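Long-range contacts in foldase protein PrsA (Streptococcus pneumoniae, PDB 5TVL), which probably assists the folding of secreted proteins outside the membrane and belongs to the parvulin-type peptidyl-prolyl cis-trans isomerases: residues A[193-197]-A[208-212]; A[122-126]-A[146-150]; A[113-118]-A[218-223]; A[100-104]-A[231-235]. All blocks are in the same frame, centred on the assembly; numbering follows the deposited sequence.

In the fold
From the N terminus, helix 79-102 ends in the opening segment of contact 4. Helix 106-115 follows and opens contact 3 at its end. The chain then enters the isomerase sheet. Contact 2 opens on strand 120-127 and closes at helix 147-154. Contact 1 comes next in series and closes a hairpin with strand 207-216. These two contacts touch, because strands 120-127 and 207-216 are neighbours in the sheet. Both are nested inside contact 3, which closes at 218-223 where the chain leaves the sheet. Contact 4 encloses them all. It joins helix 79-102 to helix 227-239, before and after the isomerase sheet in sequence. No loops cross.

Contact 1: A[193-197]-A[208-212]; sequences SDVIT and YYIVK
Ile-196 and Tyr-209 form an antiparallel hydrogen-bonded pair. Ile-196 N donates to Tyr-209 O at 2.9 Å, almost perfectly straight at 179°, and Tyr-209 N returns a bond to Ile-196 O at 2.8 Å. This is the close-packed side. Ile-196 CB and Tyr-209 CB face each other at 4.1 Å. The CD1 end of Ile-196 crosses over to CG2 of Val-211.

Beyond it, the edge segment bows outward at Asp-194 and Val-195. Ser-193 then binds Val-211 through both its backbone N and its hydroxyl. Its N bonds to Val-211 O at 2.9 Å. The hydroxyl stands in for a backbone carbonyl: OG accepts from Val-211 N at 2.9 Å and donates to Asp-194 O at 3.0 Å. A chi1 of 73° sets OG between the backbone N and the carbonyl carbon, where it reaches both partners.

The other side is looser and partly open to solvent. Thr-197 and Tyr-208 run alongside each other, with CG2 of the threonine 3.5 Å from ring atom CE2. Val-195 CG1 lies at the edge of the same ring. The CB of Asp-194 is directed away from 208-212, and its N bonds to Asn-67 of the second subunit.

Helix 178-186 covers Ile-196 and Val-211, helix 130-139 covers Val-195, and strand 120-127 pairs along the other edge of strand 207-216.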
loop_
_atom_site.group_PDB
_atom_site.type_symbol
_atom_site.label_atom_id
_atom_site.label_comp_id
_atom_site.label_asym_id
_atom_site.label_seq_id
_atom_site.Cartn_x
_atom_site.Cartn_y
_atom_site.Cartn_z
ATOM N N SER A 193 -17.802 16.459 -14.418
ATOM C CA SER A 193 -17.978 16.209 -12.987
ATOM C C SER A 193 -18.015 17.522 -12.207
ATOM O O SER A 193 -17.596 18.569 -12.712
ATOM C CB SER A 193 -16.842 15.324 -12.445
ATOM O OG SER A 193 -15.614 16.034 -12.341
ATOM N N ASP A 194 -18.515 17.446 -10.976
ATOM C CA ASP A 194 -18.353 18.521 -9.990
ATOM C C ASP A 194 -16.934 18.437 -9.408
ATOM O O ASP A 194 -16.132 17.606 -9.852
ATOM C CB ASP A 194 -19.417 18.401 -8.896
ATOM C CG ASP A 194 -20.826 18.582 -9.433
ATOM O OD1 ASP A 194 -21.101 19.643 -10.036
ATOM O OD2 ASP A 194 -21.660 17.667 -9.250
ATOM N N VAL A 195 -16.615 19.288 -8.430
ATOM C CA VAL A 195 -15.270 19.298 -7.833
ATOM C C VAL A 195 -15.025 18.001 -7.050
ATOM O O VAL A 195 -15.824 17.626 -6.186
ATOM C CB VAL A 195 -15.015 20.530 -6.920
ATOM C CG1 VAL A 195 -13.611 20.471 -6.314
ATOM C CG2 VAL A 195 -15.199 21.830 -7.700
ATOM N N ILE A 196 -13.928 17.324 -7.396
ATOM C CA ILE A 196 -13.435 16.149 -6.682
ATOM C C ILE A 196 -12.297 16.647 -5.806
ATOM O O ILE A 196 -11.543 17.525 -6.224
ATOM C CB ILE A 196 -12.911 15.073 -7.660
ATOM C CG1 ILE A 196 -14.025 14.627 -8.617
ATOM C CG2 ILE A 196 -12.347 13.869 -6.910
ATOM C CD1 ILE A 196 -13.527 14.222 -9.985
ATOM N N THR A 197 -12.171 16.084 -4.606
ATOM C CA THR A 197 -11.203 16.557 -3.615
ATOM C C THR A 197 -10.297 15.424 -3.129
ATOM O O THR A 197 -10.779 14.426 -2.590
ATOM C CB THR A 197 -11.923 17.189 -2.408
ATOM O OG1 THR A 197 -12.888 18.138 -2.874
ATOM C CG2 THR A 197 -10.935 17.894 -1.478
ATOM N N TYR A 208 -7.775 19.673 -5.897
ATOM C CA TYR A 208 -9.159 19.708 -6.365
ATOM C C TYR A 208 -9.172 19.455 -7.868
ATOM O O TYR A 208 -8.408 20.076 -8.607
ATOM C CB TYR A 208 -9.808 21.054 -6.017
ATOM C CG TYR A 208 -9.728 21.368 -4.537
ATOM C CD1 TYR A 208 -8.605 21.998 -3.997
ATOM C CD2 TYR A 208 -10.756 21.001 -3.669
ATOM C CE1 TYR A 208 -8.517 22.268 -2.641
ATOM C CE2 TYR A 208 -10.677 21.269 -2.310
ATOM C CZ TYR A 208 -9.553 21.898 -1.803
ATOM O OH TYR A 208 -9.459 22.169 -0.460
ATOM N N TYR A 209 -10.034 18.537 -8.307
ATOM C CA TYR A 209 -10.062 18.074 -9.695
ATOM C C TYR A 209 -11.426 18.315 -10.335
ATOM O O TYR A 209 -12.457 18.265 -9.659
ATOM C CB TYR A 209 -9.735 16.583 -9.764
ATOM C CG TYR A 209 -8.376 16.202 -9.232
ATOM C CD1 TYR A 209 -8.172 16.004 -7.868
ATOM C CD2 TYR A 209 -7.295 16.010 -10.092
ATOM C CE1 TYR A 209 -6.929 15.639 -7.373
ATOM C CE2 TYR A 209 -6.047 15.645 -9.606
ATOM C CZ TYR A 209 -5.871 15.460 -8.245
ATOM O OH TYR A 209 -4.642 15.101 -7.747
ATOM N N ILE A 210 -11.415 18.590 -11.638
ATOM C CA ILE A 210 -12.624 18.632 -12.464
ATOM C C ILE A 210 -12.343 17.717 -13.651
ATOM O O ILE A 210 -11.324 17.881 -14.320
ATOM C CB ILE A 210 -12.957 20.064 -12.949
ATOM C CG1 ILE A 210 -13.119 21.018 -11.755
ATOM C CG2 ILE A 210 -14.237 20.066 -13.776
ATOM C CD1 ILE A 210 -13.116 22.489 -12.124
ATOM N N VAL A 211 -13.240 16.762 -13.901
ATOM C CA VAL A 211 -13.048 15.744 -14.942
ATOM C C VAL A 211 -14.074 15.927 -16.060
ATOM O O VAL A 211 -15.238 16.233 -15.798
ATOM C CB VAL A 211 -13.172 14.312 -14.369
ATOM C CG1 VAL A 211 -12.860 13.261 -15.431
ATOM C CG2 VAL A 211 -12.248 14.124 -13.178
ATOM N N LYS A 212 -13.618 15.732 -17.298
ATOM C CA LYS A 212 -14.455 15.762 -18.498
ATOM C C LYS A 212 -14.211 14.453 -19.250
ATOM O O LYS A 212 -13.119 14.245 -19.780
ATOM C CB LYS A 212 -14.069 16.969 -19.367
ATOM C CG LYS A 212 -14.713 17.049 -20.750
ATOM C CD LYS A 212 -16.143 17.562 -20.697
ATOM C CE LYS A 212 -16.778 17.586 -22.082
ATOM N NZ LYS A 212 -16.217 18.644 -22.970
#

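Contact 2: A[122-126]-A[146-150]; sequences AQIIR and DFAQL
In the PpiC-type isomerase domain, the first turn of helix 147-154 packs on strand 120-127 through Phe-147, which meets Gln-123 and Ile-125. The ring is the main element. Its CG is anti to the backbone N (chi1 -157°), which sends the ring from the helix to the strand. CD1 of Ile-125 sits over one face as a CH-pi contact, 3.8 Å from the centroid of the Phe-147 ring and displaced toward the rim. On the other side of the ring plane, Gln-123 CB meets the rim at CD2 of Phe-147, 3.5 Å away.

The Gln-123 chain runs antiparallel to the Phe-147 side chain, its amide plane turned 64° from the ring. Gln-123 OE1 comes to 3.3 Å from Ala-148 N, but the angle is too poor for a hydrogen bond. Its NE2 bonds weakly to Thr-214 instead. Further along the helix, Leu-150 CB touches Ile-125 CD1 at 4.0 Å.

Phe-147 also rests on Ile-210 and Lys-212 of strand 207-216. The ring therefore spans two adjacent strands. A helix lying on the central antiparallel sheet, within the helical connection between its first two strands, is characteristic of the parvulin fold.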
loop_
_atom_site.group_PDB
_atom_site.type_symbol
_atom_site.label_atom_id
_atom_site.label_comp_id
_atom_site.label_asym_id
_atom_site.label_seq_id
_atom_site.Cartn_x
_atom_site.Cartn_y
_atom_site.Cartn_z
ATOM N N ALA A 122 -10.125 10.953 -20.989
ATOM C CA ALA A 122 -10.763 12.066 -20.292
ATOM C C ALA A 122 -9.803 13.230 -20.178
ATOM O O ALA A 122 -8.599 13.071 -20.389
ATOM C CB ALA A 122 -11.224 11.633 -18.907
ATOM N N GLN A 123 -10.349 14.395 -19.843
ATOM C CA GLN A 123 -9.563 15.599 -19.606
ATOM C C GLN A 123 -9.748 16.025 -18.156
ATOM O O GLN A 123 -10.882 16.133 -17.689
ATOM C CB GLN A 123 -10.000 16.715 -20.554
ATOM C CG GLN A 123 -9.773 16.392 -22.025
ATOM C CD GLN A 123 -10.466 17.367 -22.955
ATOM O OE1 GLN A 123 -10.510 18.569 -22.694
ATOM N NE2 GLN A 123 -11.007 16.854 -24.054
ATOM N N ILE A 124 -8.638 16.253 -17.453
ATOM C CA ILE A 124 -8.664 16.633 -16.035
ATOM C C ILE A 124 -8.093 18.034 -15.834
ATOM O O ILE A 124 -7.286 18.501 -16.637
ATOM C CB ILE A 124 -7.927 15.612 -15.125
ATOM C CG1 ILE A 124 -6.449 15.448 -15.513
ATOM C CG2 ILE A 124 -8.626 14.259 -15.172
ATOM C CD1 ILE A 124 -5.648 14.642 -14.508
ATOM N N ILE A 125 -8.536 18.695 -14.764
ATOM C CA ILE A 125 -8.024 20.011 -14.358
ATOM C C ILE A 125 -7.765 19.991 -12.844
ATOM O O ILE A 125 -8.704 20.104 -12.052
ATOM C CB ILE A 125 -9.011 21.159 -14.714
ATOM C CG1 ILE A 125 -9.409 21.094 -16.194
ATOM C CG2 ILE A 125 -8.397 22.523 -14.396
ATOM C CD1 ILE A 125 -10.417 22.139 -16.622
ATOM N N ARG A 126 -6.499 19.840 -12.452
ATOM C CA ARG A 126 -6.104 19.889 -11.037
ATOM C C ARG A 126 -5.939 21.344 -10.576
ATOM O O ARG A 126 -5.418 22.179 -11.319
ATOM C CB ARG A 126 -4.809 19.110 -10.807
ATOM C CG ARG A 126 -4.519 18.811 -9.343
ATOM C CD ARG A 126 -3.293 17.924 -9.185
ATOM N NE ARG A 126 -2.054 18.617 -9.542
ATOM C CZ ARG A 126 -0.837 18.073 -9.512
ATOM N NH1 ARG A 126 -0.658 16.806 -9.137
ATOM N NH2 ARG A 126 0.219 18.805 -9.862
ATOM N N ASP A 146 -14.911 24.963 -23.995
ATOM C CA ASP A 146 -13.638 24.403 -24.486
ATOM C C ASP A 146 -12.780 23.923 -23.306
ATOM O O ASP A 146 -11.949 24.660 -22.766
ATOM C CB ASP A 146 -12.872 25.377 -25.414
ATOM C CG ASP A 146 -12.640 26.763 -24.805
ATOM O OD1 ASP A 146 -13.203 27.073 -23.732
ATOM O OD2 ASP A 146 -11.895 27.554 -25.423
ATOM N N PHE A 147 -13.000 22.667 -22.920
ATOM C CA PHE A 147 -12.386 22.089 -21.720
ATOM C C PHE A 147 -10.861 21.985 -21.818
ATOM O O PHE A 147 -10.170 22.057 -20.799
ATOM C CB PHE A 147 -12.997 20.714 -21.412
ATOM C CG PHE A 147 -12.859 20.300 -19.977
ATOM C CD1 PHE A 147 -13.840 20.636 -19.047
ATOM C CD2 PHE A 147 -11.750 19.581 -19.550
ATOM C CE1 PHE A 147 -13.717 20.261 -17.717
ATOM C CE2 PHE A 147 -11.623 19.201 -18.224
ATOM C CZ PHE A 147 -12.607 19.542 -17.305
ATOM N N ALA A 148 -10.347 21.813 -23.036
ATOM C CA ALA A 148 -8.903 21.835 -23.283
ATOM C C ALA A 148 -8.280 23.194 -22.954
ATOM O O ALA A 148 -7.179 23.250 -22.409
ATOM C CB ALA A 148 -8.606 21.454 -24.725
ATOM N N GLN A 149 -8.991 24.275 -23.279
ATOM C CA GLN A 149 -8.533 25.639 -22.982
ATOM C C GLN A 149 -8.562 25.929 -21.482
ATOM O O GLN A 149 -7.613 26.498 -20.935
ATOM C CB GLN A 149 -9.394 26.673 -23.721
ATOM C CG GLN A 149 -8.810 28.083 -23.781
ATOM C CD GLN A 149 -7.643 28.225 -24.749
ATOM O OE1 GLN A 149 -7.214 27.260 -25.386
ATOM N NE2 GLN A 149 -7.124 29.445 -24.865
ATOM N N LEU A 150 -9.655 25.542 -20.828
ATOM C CA LEU A 150 -9.792 25.703 -19.375
ATOM C C LEU A 150 -8.751 24.886 -18.599
ATOM O O LEU A 150 -8.345 25.285 -17.506
ATOM C CB LEU A 150 -11.210 25.339 -18.919
ATOM C CG LEU A 150 -12.328 26.264 -19.419
ATOM C CD1 LEU A 150 -13.691 25.629 -19.189
ATOM C CD2 LEU A 150 -12.258 27.633 -18.757
#

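Contact 3: A[113-118]-A[218-223]; sequences FDEYTP and EKSSNI
At the C-terminal end of helix 106-115, backbone carbonyls receive the amine of Lys-219, beside an apolar contact of Phe-113 with Ile-223. The lysine chain is fully extended, with CG anti to the backbone N (chi1 -172°), carrying NZ to the helix end. NZ donates to Phe-113 O at 2.8 Å and to Tyr-116 O at 2.7 Å, each in the carbonyl plane. Asp-114 O is nearly as close to NZ, but at too poor an angle to count. Two bonds grip the charged group, and the negative end of the helix dipole probably favours it there. Lys-219 CB packs against Pro-118 CD at 4.1 Å.

The Phe-113 ring meets residues 220-223. Ile-223 CA lies over its centre, 4.0 Å from the ring centroid. Ile-223 CD1 reaches CB of Phe-113 at 3.6 Å. Ser-220 O lies at the ring edge, 3.5 Å from CZ of Phe-113. Ser-220 OG accepts from Asn-222 N, an ST turn, and also bonds to Asp-225. Gln-74 of the third subunit touches Phe-113 and Ile-223.

Here the chain passes from helix 106-115 into strand 120-127 and returns from strand 207-216 toward helix 227-239. Leu-230 of the latter packs on the same pair.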
loop_
_atom_site.group_PDB
_atom_site.type_symbol
_atom_site.label_atom_id
_atom_site.label_comp_id
_atom_site.label_asym_id
_atom_site.label_seq_id
_atom_site.Cartn_x
_atom_site.Cartn_y
_atom_site.Cartn_z
ATOM N N PHE A 113 -11.546 -9.602 -13.500
ATOM C CA PHE A 113 -12.297 -9.271 -14.718
ATOM C C PHE A 113 -13.604 -8.534 -14.406
ATOM O O PHE A 113 -13.970 -7.599 -15.119
ATOM C CB PHE A 113 -12.565 -10.549 -15.533
ATOM C CG PHE A 113 -13.348 -10.333 -16.813
ATOM C CD1 PHE A 113 -13.067 -9.266 -17.671
ATOM C CD2 PHE A 113 -14.347 -11.235 -17.182
ATOM C CE1 PHE A 113 -13.787 -9.090 -18.846
ATOM C CE2 PHE A 113 -15.064 -11.065 -18.358
ATOM C CZ PHE A 113 -14.784 -9.990 -19.191
ATOM N N ASP A 114 -14.283 -8.949 -13.337
ATOM C CA ASP A 114 -15.526 -8.308 -12.886
ATOM C C ASP A 114 -15.289 -6.864 -12.423
ATOM O O ASP A 114 -15.999 -5.948 -12.844
ATOM C CB ASP A 114 -16.163 -9.128 -11.752
ATOM C CG ASP A 114 -17.550 -8.630 -11.365
ATOM O OD1 ASP A 114 -18.439 -8.598 -12.242
ATOM O OD2 ASP A 114 -17.752 -8.285 -10.180
ATOM N N GLU A 115 -14.285 -6.677 -11.567
ATOM C CA GLU A 115 -13.987 -5.373 -10.958
ATOM C C GLU A 115 -13.267 -4.391 -11.895
ATOM O O GLU A 115 -13.315 -3.176 -11.674
ATOM C CB GLU A 115 -13.162 -5.567 -9.675
ATOM C CG GLU A 115 -13.902 -6.320 -8.574
ATOM C CD GLU A 115 -13.024 -6.666 -7.381
ATOM O OE1 GLU A 115 -12.119 -5.870 -7.041
ATOM O OE2 GLU A 115 -13.251 -7.735 -6.774
ATOM N N TYR A 116 -12.604 -4.917 -12.927
ATOM C CA TYR A 116 -11.846 -4.096 -13.879
ATOM C C TYR A 116 -12.760 -3.301 -14.810
ATOM O O TYR A 116 -13.763 -3.820 -15.294
ATOM C CB TYR A 116 -10.906 -4.981 -14.702
ATOM C CG TYR A 116 -10.127 -4.269 -15.791
ATOM C CD1 TYR A 116 -8.938 -3.597 -15.506
ATOM C CD2 TYR A 116 -10.572 -4.284 -17.114
ATOM C CE1 TYR A 116 -8.220 -2.954 -16.507
ATOM C CE2 TYR A 116 -9.864 -3.644 -18.117
ATOM C CZ TYR A 116 -8.691 -2.981 -17.812
ATOM O OH TYR A 116 -7.996 -2.352 -18.815
ATOM N N THR A 117 -12.379 -2.047 -15.059
ATOM C CA THR A 117 -13.059 -1.151 -15.995
ATOM C C THR A 117 -12.031 -0.763 -17.066
ATOM O O THR A 117 -10.923 -0.347 -16.723
ATOM C CB THR A 117 -13.569 0.119 -15.284
ATOM O OG1 THR A 117 -14.232 -0.244 -14.068
ATOM C CG2 THR A 117 -14.534 0.900 -16.162
ATOM N N PRO A 118 -12.389 -0.892 -18.363
ATOM C CA PRO A 118 -11.401 -0.704 -19.432
ATOM C C PRO A 118 -10.986 0.752 -19.652
ATOM O O PRO A 118 -11.513 1.656 -18.996
ATOM C CB PRO A 118 -12.126 -1.252 -20.663
ATOM C CG PRO A 118 -13.556 -0.945 -20.395
ATOM C CD PRO A 118 -13.735 -1.145 -18.915
ATOM N N GLU A 218 -16.084 0.119 -24.454
ATOM C CA GLU A 218 -17.158 -0.801 -24.087
ATOM C C GLU A 218 -16.519 -2.077 -23.547
ATOM O O GLU A 218 -15.686 -2.686 -24.222
ATOM C CB GLU A 218 -18.040 -1.109 -25.302
ATOM C CG GLU A 218 -19.336 -1.843 -24.976
ATOM C CD GLU A 218 -20.193 -2.108 -26.207
ATOM O OE1 GLU A 218 -20.433 -1.165 -26.992
ATOM O OE2 GLU A 218 -20.640 -3.263 -26.384
ATOM N N LYS A 219 -16.905 -2.470 -22.333
ATOM C CA LYS A 219 -16.313 -3.631 -21.666
ATOM C C LYS A 219 -16.693 -4.941 -22.366
ATOM O O LYS A 219 -17.863 -5.317 -22.398
ATOM C CB LYS A 219 -16.738 -3.685 -20.197
ATOM C CG LYS A 219 -16.007 -4.746 -19.390
ATOM C CD LYS A 219 -16.273 -4.607 -17.903
ATOM C CE LYS A 219 -15.537 -5.683 -17.127
ATOM N NZ LYS A 219 -15.773 -5.571 -15.663
ATOM N N SER A 220 -15.690 -5.627 -22.911
ATOM C CA SER A 220 -15.885 -6.886 -23.639
ATOM C C SER A 220 -16.426 -8.019 -22.767
ATOM O O SER A 220 -16.339 -7.979 -21.537
ATOM C CB SER A 220 -14.565 -7.336 -24.287
ATOM O OG SER A 220 -14.633 -8.675 -24.754
ATOM N N SER A 221 -16.979 -9.028 -23.438
ATOM C CA SER A 221 -17.456 -10.257 -22.801
ATOM C C SER A 221 -16.337 -11.296 -22.636
ATOM O O SER A 221 -16.401 -12.135 -21.732
ATOM C CB SER A 221 -18.597 -10.860 -23.626
ATOM O OG SER A 221 -19.145 -12.004 -22.993
ATOM N N ASN A 222 -15.331 -11.245 -23.512
ATOM C CA ASN A 222 -14.219 -12.195 -23.488
ATOM C C ASN A 222 -13.098 -11.692 -22.569
ATOM O O ASN A 222 -12.541 -10.607 -22.787
ATOM C CB ASN A 222 -13.687 -12.426 -24.910
ATOM C CG ASN A 222 -12.743 -13.617 -25.009
ATOM O OD1 ASN A 222 -12.578 -14.387 -24.062
ATOM N ND2 ASN A 222 -12.120 -13.774 -26.171
ATOM N N ILE A 223 -12.785 -12.487 -21.542
ATOM C CA ILE A 223 -11.718 -12.167 -20.584
ATOM C C ILE A 223 -10.341 -12.025 -21.252
ATOM O O ILE A 223 -9.549 -11.173 -20.850
ATOM C CB ILE A 223 -11.651 -13.202 -19.425
ATOM C CG1 ILE A 223 -10.745 -12.691 -18.292
ATOM C CG2 ILE A 223 -11.175 -14.570 -19.912
ATOM C CD1 ILE A 223 -10.896 -13.449 -16.991
#

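Contact 4: A[100-104]-A[231-235]; sequences AEAEL and KTVIL
Leu-235 meets the last turn of helix 79-102 with both of its methyl branches. CD2 lies 3.4 Å from Ala-100 CB, and CD1 lies 3.7 Å from CG of Glu-101. A second apolar meeting lies further along, where Leu-104 CD2 touches Ile-234 CG2 at 3.4 Å. Leu-104 belongs to the turn after the helix. Its CB is directed toward helix 227-239, and its two methyls do the touching. The other methyl, CD1, crosses the lysine chain at about a right angle, 4.2 Å from CG of Lys-231.

The polar bond lies at the outer margin. Lys-231 NZ donates to Glu-101 OE2 at 2.9 Å, forming a salt bridge. The carboxylate accepts through its anti lone pair, on the side away from OE1. The lysine chain runs extended and then bends at its last torsion (chi4 -88°), bringing the amine to OE2. The aliphatic part of Glu-101 lies against Leu-235, so one side chain serves both the apolar and the charged contact.

The next shell comes from two more helices. Tyr-109 of helix 106-115 touches Leu-104 and Lys-231, and Ala-112 of the same helix touches Ile-234. Phe-244 of helix 242-255 packs on Ala-100. Helices from before and after the inserted parvulin domain thus pack together, consistent with the helical domain that the N- and C-terminal parts of PrsA foldases form jointly.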
loop_
_atom_site.group_PDB
_atom_site.type_symbol
_atom_site.label_atom_id
_atom_site.label_comp_id
_atom_site.label_asym_id
_atom_site.label_seq_id
_atom_site.Cartn_x
_atom_site.Cartn_y
_atom_site.Cartn_z
ATOM N N ALA A 100 3.346 -16.567 -7.507
ATOM C CA ALA A 100 2.107 -15.818 -7.743
ATOM C C ALA A 100 1.468 -16.201 -9.080
ATOM O O ALA A 100 0.259 -16.402 -9.146
ATOM C CB ALA A 100 2.371 -14.320 -7.693
ATOM N N GLU A 101 2.287 -16.294 -10.129
ATOM C CA GLU A 101 1.854 -16.805 -11.439
ATOM C C GLU A 101 1.346 -18.252 -11.361
ATOM O O GLU A 101 0.323 -18.583 -11.961
ATOM C CB GLU A 101 2.991 -16.722 -12.471
ATOM C CG GLU A 101 3.195 -15.340 -13.070
ATOM C CD GLU A 101 4.311 -15.301 -14.102
ATOM O OE1 GLU A 101 5.440 -15.740 -13.790
ATOM O OE2 GLU A 101 4.060 -14.819 -15.227
ATOM N N ALA A 102 2.073 -19.096 -10.628
ATOM C CA ALA A 102 1.706 -20.507 -10.438
ATOM C C ALA A 102 0.425 -20.712 -9.620
ATOM O O ALA A 102 -0.270 -21.708 -9.812
ATOM C CB ALA A 102 2.858 -21.266 -9.792
ATOM N N GLU A 103 0.129 -19.783 -8.710
ATOM C CA GLU A 103 -1.072 -19.850 -7.858
ATOM C C GLU A 103 -2.295 -19.094 -8.415
ATOM O O GLU A 103 -3.348 -19.080 -7.769
ATOM C CB GLU A 103 -0.740 -19.360 -6.438
ATOM C CG GLU A 103 0.145 -20.326 -5.657
ATOM C CD GLU A 103 0.565 -19.813 -4.287
ATOM O OE1 GLU A 103 0.105 -18.727 -3.867
ATOM O OE2 GLU A 103 1.362 -20.509 -3.621
ATOM N N LEU A 104 -2.170 -18.479 -9.596
ATOM C CA LEU A 104 -3.315 -17.835 -10.256
ATOM C C LEU A 104 -4.421 -18.858 -10.513
ATOM O O LEU A 104 -4.194 -19.862 -11.194
ATOM C CB LEU A 104 -2.921 -17.193 -11.595
ATOM C CG LEU A 104 -2.128 -15.887 -11.595
ATOM C CD1 LEU A 104 -1.682 -15.562 -13.012
ATOM C CD2 LEU A 104 -2.934 -14.737 -11.012
ATOM N N LYS A 231 -3.635 -9.940 -15.318
ATOM C CA LYS A 231 -2.502 -10.711 -14.804
ATOM C C LYS A 231 -1.526 -9.825 -14.018
ATOM O O LYS A 231 -1.094 -10.212 -12.935
ATOM C CB LYS A 231 -1.778 -11.432 -15.951
ATOM C CG LYS A 231 -0.651 -12.366 -15.530
ATOM C CD LYS A 231 -0.263 -13.294 -16.673
ATOM C CE LYS A 231 1.040 -14.033 -16.415
ATOM N NZ LYS A 231 2.220 -13.246 -16.865
ATOM N N THR A 232 -1.205 -8.643 -14.549
ATOM C CA THR A 232 -0.236 -7.737 -13.905
ATOM C C THR A 232 -0.729 -7.165 -12.571
ATOM O O THR A 232 0.061 -7.042 -11.631
ATOM C CB THR A 232 0.176 -6.560 -14.819
ATOM O OG1 THR A 232 -0.989 -5.858 -15.266
ATOM C CG2 THR A 232 0.972 -7.055 -16.021
ATOM N N VAL A 233 -2.014 -6.816 -12.494
ATOM C CA VAL A 233 -2.585 -6.242 -11.259
ATOM C C VAL A 233 -2.693 -7.263 -10.120
ATOM O O VAL A 233 -2.530 -6.899 -8.953
ATOM C CB VAL A 233 -3.955 -5.538 -11.472
ATOM C CG1 VAL A 233 -3.819 -4.393 -12.472
ATOM C CG2 VAL A 233 -5.060 -6.506 -11.892
ATOM N N ILE A 234 -2.964 -8.523 -10.460
ATOM C CA ILE A 234 -2.970 -9.614 -9.473
ATOM C C ILE A 234 -1.543 -9.926 -8.991
ATOM O O ILE A 234 -1.339 -10.204 -7.803
ATOM C CB ILE A 234 -3.656 -10.892 -10.026
ATOM C CG1 ILE A 234 -5.138 -10.616 -10.305
ATOM C CG2 ILE A 234 -3.530 -12.064 -9.047
ATOM C CD1 ILE A 234 -5.806 -11.635 -11.201
ATOM N N LEU A 235 -0.569 -9.876 -9.903
ATOM C CA LEU A 235 0.829 -10.175 -9.568
ATOM C C LEU A 235 1.484 -9.069 -8.738
ATOM O O LEU A 235 2.136 -9.362 -7.738
ATOM C CB LEU A 235 1.660 -10.455 -10.828
ATOM C CG LEU A 235 1.374 -11.764 -11.576
ATOM C CD1 LEU A 235 2.178 -11.800 -12.868
ATOM C CD2 LEU A 235 1.667 -12.998 -10.733
#